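PDB 4O9D: Rik1-associated factor 1 from Schizosaccharomyces pombe, which serves as a component of the Clr4 methyltransferase complex, which contributes to establishing heterochromatin by methylating and ubiquitylating histone H3. Local coordinates for residues E234-V246 with D280-L292. Sequence-based numbering, arbitrary orientation.
Sequences EAFTSLYMHPSQV and DINHATISNSGIL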
loop_
_atom_site.group_PDB
_atom_site.type_symbol
_atom_site.label_atom_id
_atom_site.label_comp_id
_atom_site.label_asym_id
_atom_site.label_seq_id
_atom_site.Cartn_x
_atom_site.Cartn_y
_atom_site.Cartn_z
ATOM N N GLU A 234 0.243 20.360 -3.397
ATOM C CA GLU A 234 1.479 19.599 -3.222
ATOM C C GLU A 234 1.131 18.158 -3.627
ATOM O O GLU A 234 -0.031 17.755 -3.548
ATOM C CB GLU A 234 1.942 19.625 -1.750
ATOM C CG GLU A 234 2.182 21.047 -1.187
ATOM C CD GLU A 234 2.327 21.100 0.338
ATOM O OE1 GLU A 234 2.069 20.094 1.050
ATOM O OE2 GLU A 234 2.686 22.182 0.826
ATOM N N ALA A 235 2.129 17.401 -4.062
ATOM C CA ALA A 235 1.920 16.031 -4.535
ATOM C C ALA A 235 1.924 15.078 -3.348
ATOM O O ALA A 235 2.976 14.810 -2.750
ATOM C CB ALA A 235 3.010 15.640 -5.522
ATOM N N PHE A 236 0.758 14.544 -3.028
ATOM C CA PHE A 236 0.641 13.622 -1.921
ATOM C C PHE A 236 1.095 12.229 -2.323
ATOM O O PHE A 236 0.773 11.743 -3.406
ATOM C CB PHE A 236 -0.770 13.642 -1.342
ATOM C CG PHE A 236 -1.013 14.851 -0.500
ATOM C CD1 PHE A 236 -1.240 16.084 -1.091
ATOM C CD2 PHE A 236 -0.943 14.776 0.874
ATOM C CE1 PHE A 236 -1.398 17.216 -0.315
ATOM C CE2 PHE A 236 -1.103 15.906 1.651
ATOM C CZ PHE A 236 -1.327 17.116 1.068
ATOM N N THR A 237 1.868 11.623 -1.425
ATOM C CA THR A 237 2.583 10.397 -1.694
ATOM C C THR A 237 2.131 9.249 -0.804
ATOM O O THR A 237 2.308 8.101 -1.161
ATOM C CB THR A 237 4.124 10.576 -1.513
ATOM O OG1 THR A 237 4.439 11.011 -0.172
ATOM C CG2 THR A 237 4.683 11.590 -2.517
ATOM N N SER A 238 1.537 9.534 0.349
ATOM C CA SER A 238 1.224 8.437 1.243
ATOM C C SER A 238 0.175 8.830 2.294
ATOM O O SER A 238 0.171 9.950 2.754
ATOM C CB SER A 238 2.539 8.010 1.922
ATOM O OG SER A 238 2.303 7.268 3.080
ATOM N N LEU A 239 -0.693 7.887 2.657
ATOM C CA LEU A 239 -1.780 8.095 3.623
ATOM C C LEU A 239 -1.746 6.932 4.571
ATOM O O LEU A 239 -1.634 5.771 4.129
ATOM C CB LEU A 239 -3.165 8.057 2.925
ATOM C CG LEU A 239 -3.586 9.119 1.924
ATOM C CD1 LEU A 239 -5.074 8.865 1.469
ATOM C CD2 LEU A 239 -3.493 10.508 2.497
ATOM N N TYR A 240 -1.832 7.210 5.867
ATOM C CA TYR A 240 -1.781 6.131 6.841
ATOM C C TYR A 240 -2.745 6.427 7.982
ATOM O O TYR A 240 -2.621 7.460 8.624
ATOM C CB TYR A 240 -0.346 5.961 7.371
ATOM C CG TYR A 240 -0.183 4.881 8.393
ATOM C CD1 TYR A 240 -0.569 5.084 9.718
ATOM C CD2 TYR A 240 0.387 3.658 8.054
ATOM C CE1 TYR A 240 -0.385 4.093 10.683
ATOM C CE2 TYR A 240 0.581 2.652 9.027
ATOM C CZ TYR A 240 0.181 2.882 10.333
ATOM O OH TYR A 240 0.322 1.895 11.282
ATOM N N MET A 241 -3.688 5.515 8.224
ATOM C CA MET A 241 -4.697 5.676 9.281
ATOM C C MET A 241 -4.256 4.938 10.574
ATOM O O MET A 241 -3.900 3.749 10.541
ATOM C CB MET A 241 -6.058 5.132 8.789
ATOM C CG MET A 241 -7.177 5.175 9.841
ATOM S SD MET A 241 -7.781 6.872 10.147
ATOM C CE MET A 241 -8.639 7.212 8.598
ATOM N N HIS A 242 -4.259 5.634 11.710
ATOM C CA HIS A 242 -3.964 4.964 12.972
ATOM C C HIS A 242 -4.988 3.852 13.232
ATOM O O HIS A 242 -6.175 3.984 12.881
ATOM C CB HIS A 242 -3.893 5.953 14.132
ATOM C CG HIS A 242 -3.240 5.394 15.347
ATOM N ND1 HIS A 242 -3.954 4.915 16.423
ATOM C CD2 HIS A 242 -1.933 5.216 15.654
ATOM C CE1 HIS A 242 -3.116 4.465 17.342
ATOM N NE2 HIS A 242 -1.885 4.647 16.905
ATOM N N PRO A 243 -4.533 2.737 13.823
ATOM C CA PRO A 243 -5.411 1.587 14.116
ATOM C C PRO A 243 -6.602 1.964 15.017
ATOM O O PRO A 243 -7.591 1.247 15.053
ATOM C CB PRO A 243 -4.490 0.619 14.896
ATOM C CG PRO A 243 -3.110 1.003 14.529
ATOM C CD PRO A 243 -3.141 2.490 14.261
ATOM N N SER A 244 -6.488 3.058 15.759
ATOM C CA SER A 244 -7.593 3.533 16.597
ATOM C C SER A 244 -8.562 4.376 15.777
ATOM O O SER A 244 -9.641 4.735 16.246
ATOM C CB SER A 244 -7.067 4.395 17.726
ATOM O OG SER A 244 -6.678 5.658 17.202
ATOM N N GLN A 245 -8.144 4.693 14.554
ATOM C CA GLN A 245 -8.897 5.533 13.627
ATOM C C GLN A 245 -9.248 6.927 14.194
ATOM O O GLN A 245 -10.176 7.568 13.724
ATOM C CB GLN A 245 -10.139 4.768 13.144
ATOM C CG GLN A 245 -9.797 3.314 12.634
ATOM C CD GLN A 245 -11.022 2.505 12.182
ATOM O OE1 GLN A 245 -12.145 3.003 12.167
ATOM N NE2 GLN A 245 -10.797 1.246 11.806
ATOM N N VAL A 246 -8.493 7.407 15.180
ATOM C CA VAL A 246 -8.695 8.773 15.688
ATOM C C VAL A 246 -8.025 9.814 14.786
ATOM O O VAL A 246 -8.321 11.014 14.856
ATOM C CB VAL A 246 -8.172 8.934 17.158
ATOM C CG1 VAL A 246 -8.801 7.864 18.078
ATOM C CG2 VAL A 246 -6.647 8.853 17.204
ATOM N N ASP A 280 11.857 13.339 -1.508
ATOM C CA ASP A 280 10.857 12.403 -2.012
ATOM C C ASP A 280 10.417 11.465 -0.898
ATOM O O ASP A 280 11.148 10.534 -0.540
ATOM C CB ASP A 280 11.434 11.585 -3.179
ATOM C CG ASP A 280 10.350 10.889 -4.008
ATOM O OD1 ASP A 280 9.207 10.702 -3.516
ATOM O OD2 ASP A 280 10.653 10.524 -5.162
ATOM N N ILE A 281 9.227 11.690 -0.347
ATOM C CA ILE A 281 8.747 10.831 0.733
ATOM C C ILE A 281 7.949 9.655 0.146
ATOM O O ILE A 281 6.951 9.850 -0.595
ATOM C CB ILE A 281 7.848 11.601 1.742
ATOM C CG1 ILE A 281 8.573 12.800 2.358
ATOM C CG2 ILE A 281 7.352 10.662 2.841
ATOM C CD1 ILE A 281 7.687 13.539 3.399
ATOM N N ASN A 282 8.379 8.436 0.471
ATOM C CA ASN A 282 7.680 7.224 0.029
ATOM C C ASN A 282 6.562 6.817 1.000
ATOM O O ASN A 282 5.495 6.383 0.558
ATOM C CB ASN A 282 8.637 6.028 -0.089
ATOM C CG ASN A 282 9.611 6.141 -1.263
ATOM O OD1 ASN A 282 9.402 6.891 -2.205
ATOM N ND2 ASN A 282 10.683 5.375 -1.194
ATOM N N HIS A 283 6.809 6.924 2.313
ATOM C CA HIS A 283 5.857 6.407 3.305
ATOM C C HIS A 283 5.883 7.237 4.582
ATOM O O HIS A 283 6.965 7.499 5.135
ATOM C CB HIS A 283 6.185 4.944 3.691
ATOM C CG HIS A 283 6.136 3.984 2.546
ATOM N ND1 HIS A 283 4.952 3.569 1.980
ATOM C CD2 HIS A 283 7.127 3.370 1.847
ATOM C CE1 HIS A 283 5.209 2.752 0.970
ATOM N NE2 HIS A 283 6.518 2.601 0.878
ATOM N N ALA A 284 4.702 7.619 5.062
ATOM C CA ALA A 284 4.567 8.221 6.391
ATOM C C ALA A 284 3.742 7.296 7.278
ATOM O O ALA A 284 2.814 6.633 6.778
ATOM C CB ALA A 284 3.884 9.575 6.281
ATOM N N THR A 285 4.049 7.236 8.580
ATOM C CA THR A 285 3.208 6.454 9.500
ATOM C C THR A 285 2.955 7.192 10.812
ATOM O O THR A 285 3.489 8.280 11.058
ATOM C CB THR A 285 3.805 5.042 9.860
ATOM O OG1 THR A 285 4.877 5.195 10.802
ATOM C CG2 THR A 285 4.302 4.325 8.605
ATOM N N ILE A 286 2.085 6.610 11.624
ATOM C CA ILE A 286 1.956 7.007 13.019
ATOM C C ILE A 286 2.240 5.769 13.840
ATOM O O ILE A 286 1.756 4.691 13.484
ATOM C CB ILE A 286 0.511 7.413 13.374
ATOM C CG1 ILE A 286 0.019 8.566 12.505
ATOM C CG2 ILE A 286 0.440 7.783 14.850
ATOM C CD1 ILE A 286 -1.513 8.706 12.505
ATOM N N SER A 287 2.934 5.911 14.964
ATOM C CA SER A 287 3.173 4.766 15.847
ATOM C C SER A 287 1.881 4.183 16.395
ATOM O O SER A 287 0.851 4.853 16.432
ATOM C CB SER A 287 4.103 5.139 17.027
ATOM O OG SER A 287 3.490 6.090 17.889
ATOM N N ASN A 288 1.927 2.910 16.800
ATOM C CA ASN A 288 0.790 2.299 17.467
ATOM C C ASN A 288 0.420 3.037 18.755
ATOM O O ASN A 288 -0.749 3.063 19.122
ATOM C CB ASN A 288 1.042 0.821 17.764
ATOM C CG ASN A 288 1.086 -0.034 16.491
ATOM O OD1 ASN A 288 0.515 0.335 15.451
ATOM N ND2 ASN A 288 1.767 -1.181 16.571
ATOM N N SER A 289 1.409 3.615 19.435
ATOM C CA SER A 289 1.173 4.399 20.657
ATOM C C SER A 289 0.389 5.675 20.345
ATOM O O SER A 289 -0.269 6.240 21.226
ATOM C CB SER A 289 2.509 4.778 21.302
ATOM O OG SER A 289 3.292 5.572 20.422
ATOM N N GLY A 290 0.462 6.114 19.085
ATOM C CA GLY A 290 -0.311 7.240 18.591
ATOM C C GLY A 290 0.441 8.549 18.667
ATOM O O GLY A 290 -0.070 9.583 18.230
ATOM N N ILE A 291 1.652 8.505 19.230
ATOM C CA ILE A 291 2.420 9.703 19.550
ATOM C C ILE A 291 3.574 10.009 18.592
ATOM O O ILE A 291 4.026 11.148 18.517
ATOM C CB ILE A 291 3.041 9.590 20.955
ATOM C CG1 ILE A 291 1.956 9.461 22.011
ATOM C CG2 ILE A 291 3.874 10.823 21.264
ATOM C CD1 ILE A 291 1.012 10.634 22.050
ATOM N N LEU A 292 4.089 9.011 17.882
ATOM C CA LEU A 292 5.207 9.283 16.988
ATOM C C LEU A 292 4.732 9.278 15.543
ATOM O O LEU A 292 3.805 8.556 15.183
ATOM C CB LEU A 292 6.343 8.270 17.161
ATOM C CG LEU A 292 6.874 8.076 18.592
ATOM C CD1 LEU A 292 7.953 7.009 18.614
ATOM C CD2 LEU A 292 7.420 9.378 19.181
HETATM O O HOH W 1 2.375 4.152 1.963
HETATM O O HOH W 2 0.344 2.521 13.861
#
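Tyr240 lays its ring flat on Thr285, whose CB stands 4.0 Å from the ring centroid and only 7° off the ring normal, a CH-pi contact over the middle of one face. With CG anti to the backbone N, the ring runs along strand 281-286 toward Ile286, and its hydroxyl meets a water 2.7 Å from Tyr240 OH. That water donates to Ile286 O and to Asn288 OD1, tying the phenol to the turn beyond the strand; Asn288 ND2 is itself hydrogen-bonded to Gly348 O. An alanine in place of Tyr240 would probably uncover Thr285 and cost the water its phenol partner.

Farther on, His242 sets its imidazole edge against the type I turn of Ser287 to Gly290. NE2 of His242 points between two carbonyls, Ser287 O at 2.8 Å and Asn288 O at 3.0 Å, both near the ring plane, but both bonds are bent and weak. On the other side of the ring, ND1 accepts from the backbone N of Ser244 and is 2.9 Å from Ser244 OG, a pair of contacts that is likely to limit the imidazole's rotation. Ile286, crossing the imidazole at about a right angle, sets CG2 against CD2 of His242.

At the opposite end of the contact the bonds run through hydroxyls. Ser238 OG receives the amide of Ala284, nearly straight at 172°. Thr237 OG1 donates to Ile281 O at 2.8 Å, approaching from above the carbonyl plane, and is also bonded to Ser251.

Strands 235-241 and 281-286, inclined at 35°, are the first strands of successive four-stranded blades in this WD40 beta-propeller domain, joined by side chains rather than a shared sheet. Strand 247-253 is the antiparallel neighbour of strand 235-241; Leu239 turns away onto strand 182-189 of the preceding blade, and Thr285 OG1 is hydrogen-bonded to Thr294 OG1 of its own blade and to Trp344 NE1 of the following one.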